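Local coordinates for putative phosphomannomutase (Thermus thermophilus, PDB 1TUO), which probably moves a phosphate group within sugar phosphates, perhaps pentose phosphates, as a magnesium-dependent member of the phosphohexose mutase family, at residues Ile12-Glu17 with His33-Ala38; Arg25-Ala30 with Leu116-Lys121; Gly40-Glu45 with Ala133-Ala138. One frame throughout, in Å; residues are numbered along the deposited sequence.

The three contacts share helix 29-45 and lie within the first alpha/beta/alpha domain, where they illustrate how one helix and the turn leading into it can be held by partners both near and distant in sequence. From the N terminus, contact 1 closes first: the loop 12-17 meets 33-38 across a short excursion containing strand 19-22. Contact 2 starts inside that excursion, at 25-30, and closes only at strand 115-122, so it crosses contact 1. Contact 3 opens at 40-45, after contact 1 has closed, and ends on helix 130-138. It therefore follows contact 1 in series and crosses contact 2. Together they tie the helix to the loop before strand 19-22, the sheet and a second helix.

Contact 1: residues Ile12-Glu17 with His33-Ala38; sequences IRFGTE and HRLAEA
The R34 guanidinium is gripped at its nitrogens and covered on one face: NE is hydrogen-bonded to the carbonyl O of P141, NH1 to that of A10, and I12 lies over the face. The arrangement joins the loop leading into the first strand of the alpha/beta/alpha domain to helix 29-45. CD1 of I12 stands 3.6 Å from R34 CZ, above the centre of the flat group, while CG1 follows at 3.9 Å from the same carbon. The arginine chain is bent at its third torsion (chi3 62°), which turns the planar end across the isoleucine; carbonyl acceptors help fix its rotation, and the I12 methyl covers one face of the charged group. Farther along the loop, F14 reaches the same helix with its ring. Its backbone N is probably hydrogen-bonded to E137 OE1, so helix 130-138 helps to place the aromatic side chain. L35, whose CG is extended away from the backbone N (chi1 -179°), reaches out from the helix to meet that ring, and it also touches V118 and F120 of strand 115-122. The approach is oblique and close, with L35 CD1 3.3 Å from F14 CZ and 3.8 Å from F14 CE2.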
loop_
_atom_site.group_PDB
_atom_site.type_symbol
_atom_site.label_atom_id
_atom_site.label_comp_id
_atom_site.label_asym_id
_atom_site.label_seq_id
_atom_site.Cartn_x
_atom_site.Cartn_y
_atom_site.Cartn_z
ATOM N N ILE A 12 -24.929 -1.127 7.163
ATOM C CA ILE A 12 -23.615 -0.803 6.622
ATOM C C ILE A 12 -22.501 -1.252 7.558
ATOM O O ILE A 12 -22.131 -0.527 8.486
ATOM C CB ILE A 12 -23.478 0.714 6.381
ATOM C CG1 ILE A 12 -24.518 1.174 5.358
ATOM C CG2 ILE A 12 -22.076 1.040 5.898
ATOM C CD1 ILE A 12 -24.542 2.667 5.139
ATOM N N ARG A 13 -21.966 -2.444 7.315
ATOM C CA ARG A 13 -20.893 -2.981 8.145
ATOM C C ARG A 13 -19.534 -2.718 7.504
ATOM O O ARG A 13 -19.343 -2.955 6.312
ATOM C CB ARG A 13 -21.075 -4.489 8.344
ATOM C CG ARG A 13 -22.468 -4.896 8.799
ATOM C CD ARG A 13 -22.527 -6.380 9.143
ATOM N NE ARG A 13 -23.895 -6.828 9.398
ATOM C CZ ARG A 13 -24.690 -6.328 10.341
ATOM N NH1 ARG A 13 -25.918 -6.805 10.492
ATOM N NH2 ARG A 13 -24.260 -5.356 11.136
ATOM N N PHE A 14 -18.589 -2.234 8.301
ATOM C CA PHE A 14 -17.254 -1.947 7.797
ATOM C C PHE A 14 -16.433 -3.220 7.630
ATOM O O PHE A 14 -16.787 -4.274 8.160
ATOM C CB PHE A 14 -16.523 -0.986 8.735
ATOM C CG PHE A 14 -17.072 0.415 8.725
ATOM C CD1 PHE A 14 -16.347 1.458 9.298
ATOM C CD2 PHE A 14 -18.311 0.696 8.154
ATOM C CE1 PHE A 14 -16.845 2.754 9.302
ATOM C CE2 PHE A 14 -18.817 1.991 8.155
ATOM C CZ PHE A 14 -18.080 3.022 8.732
ATOM N N GLY A 15 -15.332 -3.115 6.890
ATOM C CA GLY A 15 -14.476 -4.265 6.665
ATOM C C GLY A 15 -13.008 -3.918 6.787
ATOM O O GLY A 15 -12.374 -3.516 5.810
ATOM N N THR A 16 -12.463 -4.081 7.989
ATOM C CA THR A 16 -11.060 -3.776 8.247
ATOM C C THR A 16 -10.763 -2.371 7.743
ATOM O O THR A 16 -10.146 -2.191 6.692
ATOM C CB THR A 16 -10.126 -4.782 7.543
ATOM O OG1 THR A 16 -10.413 -6.106 8.010
ATOM C CG2 THR A 16 -8.669 -4.458 7.841
ATOM N N GLU A 17 -11.223 -1.382 8.504
ATOM C CA GLU A 17 -11.037 0.023 8.167
ATOM C C GLU A 17 -11.876 0.442 6.963
ATOM O O GLU A 17 -11.635 0.008 5.832
ATOM C CB GLU A 17 -9.556 0.317 7.906
ATOM C CG GLU A 17 -8.702 0.439 9.170
ATOM C CD GLU A 17 -8.885 -0.725 10.132
ATOM O OE1 GLU A 17 -10.004 -0.889 10.663
ATOM O OE2 GLU A 17 -7.912 -1.474 10.359
ATOM N N HIS A 33 -24.142 8.949 1.851
ATOM C CA HIS A 33 -24.667 9.984 2.739
ATOM C C HIS A 33 -24.926 9.453 4.155
ATOM O O HIS A 33 -24.802 10.157 5.149
ATOM C CB HIS A 33 -25.969 10.520 2.136
ATOM C CG HIS A 33 -25.656 11.594 1.124
ATOM N ND1 HIS A 33 -25.052 12.761 1.447
ATOM C CD2 HIS A 33 -25.859 11.573 -0.266
ATOM C CE1 HIS A 33 -24.892 13.425 0.289
ATOM N NE2 HIS A 33 -25.365 12.740 -0.756
ATOM N N ARG A 34 -25.264 8.174 4.293
ATOM C CA ARG A 34 -25.464 7.601 5.615
ATOM C C ARG A 34 -24.098 7.535 6.298
ATOM O O ARG A 34 -23.966 7.824 7.492
ATOM C CB ARG A 34 -26.064 6.197 5.507
ATOM C CG ARG A 34 -27.504 6.178 5.024
ATOM C CD ARG A 34 -27.977 4.754 4.753
ATOM N NE ARG A 34 -27.968 3.915 5.947
ATOM C CZ ARG A 34 -28.097 2.593 5.931
ATOM N NH1 ARG A 34 -28.243 1.954 4.774
ATOM N NH2 ARG A 34 -28.082 1.906 7.070
ATOM N N LEU A 35 -23.075 7.171 5.531
ATOM C CA LEU A 35 -21.729 7.085 6.090
ATOM C C LEU A 35 -21.231 8.483 6.462
ATOM O O LEU A 35 -20.579 8.660 7.495
ATOM C CB LEU A 35 -20.767 6.439 5.088
ATOM C CG LEU A 35 -19.317 6.263 5.555
ATOM C CD1 LEU A 35 -19.279 5.483 6.865
ATOM C CD2 LEU A 35 -18.525 5.535 4.481
ATOM N N ALA A 36 -21.550 9.472 5.630
ATOM C CA ALA A 36 -21.126 10.846 5.891
ATOM C C ALA A 36 -21.711 11.334 7.209
ATOM O O ALA A 36 -21.021 11.967 8.008
ATOM C CB ALA A 36 -21.561 11.761 4.756
ATOM N N GLU A 37 -22.986 11.034 7.433
ATOM C CA GLU A 37 -23.655 11.439 8.666
ATOM C C GLU A 37 -22.972 10.811 9.878
ATOM O O GLU A 37 -22.756 11.474 10.896
ATOM C CB GLU A 37 -25.126 11.013 8.636
ATOM C CG GLU A 37 -25.945 11.550 9.804
ATOM C CD GLU A 37 -26.250 13.033 9.679
ATOM O OE1 GLU A 37 -26.646 13.644 10.694
ATOM O OE2 GLU A 37 -26.112 13.590 8.567
ATOM N N ALA A 38 -22.641 9.528 9.769
ATOM C CA ALA A 38 -21.987 8.807 10.855
ATOM C C ALA A 38 -20.632 9.422 11.168
ATOM O O ALA A 38 -20.293 9.667 12.323
ATOM C CB ALA A 38 -21.802 7.350 10.472
#

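Contact 2: residues Arg25-Ala30 with Leu116-Lys121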
loop_
_atom_site.group_PDB
_atom_site.type_symbol
_atom_site.label_atom_id
_atom_site.label_comp_id
_atom_site.label_asym_id
_atom_site.label_seq_id
_atom_site.Cartn_x
_atom_site.Cartn_y
_atom_site.Cartn_z
ATOM N N ARG A 25 -24.515 -0.906 -6.182
ATOM C CA ARG A 25 -25.159 -2.034 -5.511
ATOM C C ARG A 25 -25.162 -1.652 -4.036
ATOM O O ARG A 25 -26.113 -1.030 -3.557
ATOM C CB ARG A 25 -24.387 -3.338 -5.731
ATOM C CG ARG A 25 -25.082 -4.561 -5.124
ATOM C CD ARG A 25 -24.413 -5.857 -5.564
ATOM N NE ARG A 25 -24.696 -6.155 -6.965
ATOM C CZ ARG A 25 -23.819 -6.684 -7.811
ATOM N NH1 ARG A 25 -22.591 -6.977 -7.402
ATOM N NH2 ARG A 25 -24.169 -6.920 -9.071
ATOM N N GLU A 26 -24.090 -1.994 -3.326
ATOM C CA GLU A 26 -23.984 -1.634 -1.915
ATOM C C GLU A 26 -23.417 -0.217 -1.779
ATOM O O GLU A 26 -23.745 0.499 -0.834
ATOM C CB GLU A 26 -23.069 -2.610 -1.166
ATOM C CG GLU A 26 -23.475 -4.066 -1.303
ATOM C CD GLU A 26 -22.616 -4.801 -2.303
ATOM O OE1 GLU A 26 -22.064 -4.145 -3.210
ATOM O OE2 GLU A 26 -22.498 -6.038 -2.187
ATOM N N PHE A 27 -22.568 0.186 -2.722
ATOM C CA PHE A 27 -21.973 1.518 -2.660
ATOM C C PHE A 27 -22.759 2.493 -3.527
ATOM O O PHE A 27 -22.485 2.646 -4.717
ATOM C CB PHE A 27 -20.514 1.489 -3.115
ATOM C CG PHE A 27 -19.707 2.651 -2.603
ATOM C CD1 PHE A 27 -19.123 2.598 -1.343
ATOM C CD2 PHE A 27 -19.594 3.817 -3.344
ATOM C CE1 PHE A 27 -18.436 3.707 -0.829
ATOM C CE2 PHE A 27 -18.912 4.927 -2.840
ATOM C CZ PHE A 27 -18.334 4.867 -1.581
ATOM N N THR A 28 -23.743 3.143 -2.914
ATOM C CA THR A 28 -24.593 4.102 -3.608
ATOM C C THR A 28 -24.468 5.474 -2.957
ATOM O O THR A 28 -23.873 5.613 -1.880
ATOM C CB THR A 28 -26.072 3.683 -3.516
ATOM O OG1 THR A 28 -26.470 3.684 -2.136
ATOM C CG2 THR A 28 -26.270 2.283 -4.095
ATOM N N PHE A 29 -25.028 6.493 -3.597
ATOM C CA PHE A 29 -24.967 7.821 -3.000
ATOM C C PHE A 29 -25.758 7.804 -1.694
ATOM O O PHE A 29 -25.416 8.506 -0.738
ATOM C CB PHE A 29 -25.514 8.878 -3.957
ATOM C CG PHE A 29 -24.537 9.273 -5.023
ATOM C CD1 PHE A 29 -24.503 8.609 -6.245
ATOM C CD2 PHE A 29 -23.597 10.274 -4.777
ATOM C CE1 PHE A 29 -23.545 8.934 -7.208
ATOM C CE2 PHE A 29 -22.636 10.605 -5.731
ATOM C CZ PHE A 29 -22.607 9.935 -6.947
ATOM N N ALA A 30 -26.809 6.991 -1.651
ATOM C CA ALA A 30 -27.622 6.874 -0.443
ATOM C C ALA A 30 -26.766 6.326 0.701
ATOM O O ALA A 30 -26.832 6.825 1.829
ATOM C CB ALA A 30 -28.805 5.951 -0.696
ATOM N N LEU A 116 -15.695 0.407 -4.909
ATOM C CA LEU A 116 -15.333 1.720 -4.404
ATOM C C LEU A 116 -15.522 1.603 -2.894
ATOM O O LEU A 116 -16.106 0.634 -2.401
ATOM C CB LEU A 116 -16.217 2.815 -5.012
ATOM C CG LEU A 116 -15.717 4.272 -4.966
ATOM C CD1 LEU A 116 -14.193 4.346 -4.932
ATOM C CD2 LEU A 116 -16.254 5.024 -6.179
ATOM N N GLY A 117 -14.997 2.561 -2.150
ATOM C CA GLY A 117 -15.144 2.488 -0.715
ATOM C C GLY A 117 -14.654 3.774 -0.117
ATOM O O GLY A 117 -14.223 4.674 -0.836
ATOM N N VAL A 118 -14.750 3.867 1.200
ATOM C CA VAL A 118 -14.278 5.045 1.898
ATOM C C VAL A 118 -13.290 4.563 2.949
ATOM O O VAL A 118 -13.595 3.675 3.743
ATOM C CB VAL A 118 -15.428 5.811 2.583
ATOM C CG1 VAL A 118 -14.878 7.085 3.228
ATOM C CG2 VAL A 118 -16.509 6.166 1.560
ATOM N N LYS A 119 -12.089 5.124 2.917
ATOM C CA LYS A 119 -11.053 4.766 3.878
ATOM C C LYS A 119 -10.735 6.011 4.704
ATOM O O LYS A 119 -10.337 7.045 4.162
ATOM C CB LYS A 119 -9.807 4.268 3.152
ATOM C CG LYS A 119 -9.990 2.895 2.505
ATOM C CD LYS A 119 -8.654 2.301 2.095
ATOM C CE LYS A 119 -8.791 0.853 1.669
ATOM N NZ LYS A 119 -7.470 0.277 1.297
ATOM N N PHE A 120 -10.902 5.887 6.016
ATOM C CA PHE A 120 -10.689 6.994 6.947
ATOM C C PHE A 120 -9.282 7.042 7.526
ATOM O O PHE A 120 -8.665 6.009 7.790
ATOM C CB PHE A 120 -11.704 6.902 8.093
ATOM C CG PHE A 120 -13.134 7.033 7.646
ATOM C CD1 PHE A 120 -13.621 8.252 7.189
ATOM C CD2 PHE A 120 -13.988 5.934 7.670
ATOM C CE1 PHE A 120 -14.944 8.386 6.757
ATOM C CE2 PHE A 120 -15.323 6.059 7.236
ATOM C CZ PHE A 120 -15.795 7.287 6.782
ATOM N N LYS A 121 -8.798 8.262 7.730
ATOM C CA LYS A 121 -7.464 8.499 8.274
ATOM C C LYS A 121 -7.626 9.358 9.521
ATOM O O LYS A 121 -8.510 10.211 9.564
ATOM C CB LYS A 121 -6.614 9.282 7.270
ATOM C CG LYS A 121 -6.655 8.759 5.834
ATOM C CD LYS A 121 -6.196 7.311 5.757
ATOM C CE LYS A 121 -6.160 6.822 4.311
ATOM N NZ LYS A 121 -5.713 5.410 4.242
#
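F27 crosses to strand 115-122 just before helix 29-45 begins, and its side chain meets three successive strand residues. CB points toward the strand, and a first torsion that sets CG roughly opposite the backbone N (chi1 -158°) carries the ring over the backbone. CG has the carbonyl O of L116 as its neighbour, 4.1 Å away. On one flank CD1 lies 3.8 Å from that same L116 O, and CE1 then comes down to 3.5 Å from G117 CA, the closest approach of the contact. On the other flank CD2 is 3.9 Å from L116 CB, and CE2 continues along the leucine to CG. Over one face of the ring, L116 CB makes a CH-pi contact, 4.2 Å from the centroid of the F27 ring and 21° off its normal, and G117 N lies over that face too, displaced toward the rim. At the tip the approach changes. CZ meets V118 CG2 at 3.9 Å, the methyl lying in the ring plane at the edge. T28 follows immediately as the N-cap of helix 29-45, its OG1 bonded to T31 N, which places F27 two residues ahead of the first helical turn. F27 thus fills the junction between the helix start, strand 115-122 and helix 61-75, whose F64 meets its ring edge-to-face.

Contact 3: residues Gly40-Glu45 with Ala133-Ala138; sequences GRHLLE and AKAIEA
H42 lays one face of its imidazole against I136, the two side chains crossing at about a right angle where helix 29-45 passes helix 130-138. CG1 of I136 does most of the touching. It is 3.7 Å from H42 CD2 and makes a CH-pi contact, 3.9 Å from the ring centroid and 25° off the normal. The I136 terminal methyl, CD1, grazes the same H42 CD2 at 4.0 Å. A135 CB approaches the ring obliquely, 4.0 Å from H42 ND1. A first torsion that keeps CG beside the carbonyl carbon (chi1 168°) sends the ring across to the second helix. In the next shell, E132, one turn earlier on helix 130-138, holds H42 NE2 by a hydrogen bond to OE2 and so fixes the ring's rotation, while I136 itself rests on F14. Replacing H42 by an alanine would remove the ring, and E132 OE2 would probably lose its imidazole partner while a gap opened beside I136. The contact thus combines two chemistries in one ring: a pi face that receives the aliphatic C-H of I136, and a ring nitrogen, NE2, bonded to a carboxylate, whose negative charge would probably favour the doubly protonated, cationic imidazole.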
loop_
_atom_site.group_PDB
_atom_site.type_symbol
_atom_site.label_atom_id
_atom_site.label_comp_id
_atom_site.label_asym_id
_atom_site.label_seq_id
_atom_site.Cartn_x
_atom_site.Cartn_y
_atom_site.Cartn_z
ATOM N N GLY A 40 -19.494 12.457 10.354
ATOM C CA GLY A 40 -19.610 13.820 10.844
ATOM C C GLY A 40 -19.996 13.862 12.311
ATOM O O GLY A 40 -19.430 14.637 13.088
ATOM N N ARG A 41 -20.964 13.033 12.694
ATOM C CA ARG A 41 -21.411 12.986 14.083
ATOM C C ARG A 41 -20.240 12.574 14.961
ATOM O O ARG A 41 -20.037 13.123 16.048
ATOM C CB ARG A 41 -22.565 11.989 14.247
ATOM C CG ARG A 41 -23.828 12.383 13.494
ATOM C CD ARG A 41 -25.034 11.531 13.882
ATOM N NE ARG A 41 -26.195 11.836 13.044
ATOM C CZ ARG A 41 -27.433 11.411 13.281
ATOM N NH1 ARG A 41 -27.693 10.656 14.340
ATOM N NH2 ARG A 41 -28.418 11.741 12.455
ATOM N N HIS A 42 -19.473 11.602 14.484
ATOM C CA HIS A 42 -18.313 11.120 15.214
ATOM C C HIS A 42 -17.289 12.233 15.439
ATOM O O HIS A 42 -16.765 12.402 16.545
ATOM C CB HIS A 42 -17.648 9.978 14.450
ATOM C CG HIS A 42 -16.299 9.606 14.978
ATOM N ND1 HIS A 42 -16.119 9.005 16.206
ATOM C CD2 HIS A 42 -15.067 9.723 14.432
ATOM C CE1 HIS A 42 -14.833 8.768 16.393
ATOM N NE2 HIS A 42 -14.173 9.195 15.331
ATOM N N LEU A 43 -17.008 12.992 14.390
ATOM C CA LEU A 43 -16.030 14.069 14.491
ATOM C C LEU A 43 -16.505 15.228 15.357
ATOM O O LEU A 43 -15.720 15.799 16.115
ATOM C CB LEU A 43 -15.522 14.580 13.130
ATOM C CG LEU A 43 -14.540 13.851 12.211
ATOM C CD1 LEU A 43 -14.307 14.531 10.860
ATOM C CD2 LEU A 43 -13.159 13.462 12.738
ATOM N N LEU A 44 -17.780 15.582 15.243
ATOM C CA LEU A 44 -18.322 16.685 16.035
ATOM C C LEU A 44 -18.240 16.341 17.519
ATOM O O LEU A 44 -17.980 17.211 18.356
ATOM C CB LEU A 44 -19.777 16.953 15.639
ATOM C CG LEU A 44 -20.002 17.610 14.274
ATOM C CD1 LEU A 44 -21.484 17.587 13.949
ATOM C CD2 LEU A 44 -19.492 19.046 14.295
ATOM N N GLU A 45 -18.456 15.070 17.836
ATOM C CA GLU A 45 -18.410 14.595 19.218
ATOM C C GLU A 45 -17.006 14.741 19.799
ATOM O O GLU A 45 -16.831 14.794 21.016
ATOM C CB GLU A 45 -18.857 13.126 19.274
ATOM C CG GLU A 45 -19.063 12.550 20.680
ATOM C CD GLU A 45 -17.761 12.253 21.403
ATOM O OE1 GLU A 45 -16.904 11.557 20.818
ATOM O OE2 GLU A 45 -17.596 12.708 22.558
ATOM N N ALA A 133 -12.884 2.975 14.051
ATOM C CA ALA A 133 -13.681 2.401 12.968
ATOM C C ALA A 133 -15.020 1.916 13.521
ATOM O O ALA A 133 -16.077 2.125 12.919
ATOM C CB ALA A 133 -12.936 1.241 12.342
ATOM N N LYS A 134 -14.968 1.262 14.674
ATOM C CA LYS A 134 -16.175 0.745 15.302
ATOM C C LYS A 134 -17.099 1.875 15.733
ATOM O O LYS A 134 -18.315 1.770 15.615
ATOM C CB LYS A 134 -15.810 -0.115 16.515
ATOM C CG LYS A 134 -15.244 -1.482 16.158
ATOM C CD LYS A 134 -16.274 -2.311 15.395
ATOM C CE LYS A 134 -15.769 -3.715 15.097
ATOM N NZ LYS A 134 -16.801 -4.531 14.390
ATOM N N ALA A 135 -16.512 2.957 16.231
ATOM C CA ALA A 135 -17.291 4.102 16.685
ATOM C C ALA A 135 -18.087 4.728 15.541
ATOM O O ALA A 135 -19.257 5.083 15.699
ATOM C CB ALA A 135 -16.367 5.135 17.315
ATOM N N ILE A 136 -17.449 4.866 14.386
ATOM C CA ILE A 136 -18.110 5.443 13.225
ATOM C C ILE A 136 -19.222 4.509 12.730
ATOM O O ILE A 136 -20.328 4.951 12.413
ATOM C CB ILE A 136 -17.081 5.697 12.085
ATOM C CG1 ILE A 136 -16.081 6.772 12.531
ATOM C CG2 ILE A 136 -17.793 6.133 10.823
ATOM C CD1 ILE A 136 -14.840 6.882 11.638
ATOM N N GLU A 137 -18.923 3.216 12.683
ATOM C CA GLU A 137 -19.889 2.220 12.221
ATOM C C GLU A 137 -21.151 2.249 13.077
ATOM O O GLU A 137 -22.268 2.144 12.571
ATOM C CB GLU A 137 -19.275 0.822 12.291
ATOM C CG GLU A 137 -20.190 -0.287 11.793
ATOM C CD GLU A 137 -19.626 -1.667 12.076
ATOM O OE1 GLU A 137 -19.639 -2.511 11.161
ATOM O OE2 GLU A 137 -19.171 -1.907 13.215
ATOM N N ALA A 138 -20.956 2.394 14.382
ATOM C CA ALA A 138 -22.076 2.420 15.315
ATOM C C ALA A 138 -23.022 3.594 15.084
ATOM O O ALA A 138 -24.208 3.514 15.410
ATOM C CB ALA A 138 -21.546 2.450 16.750
#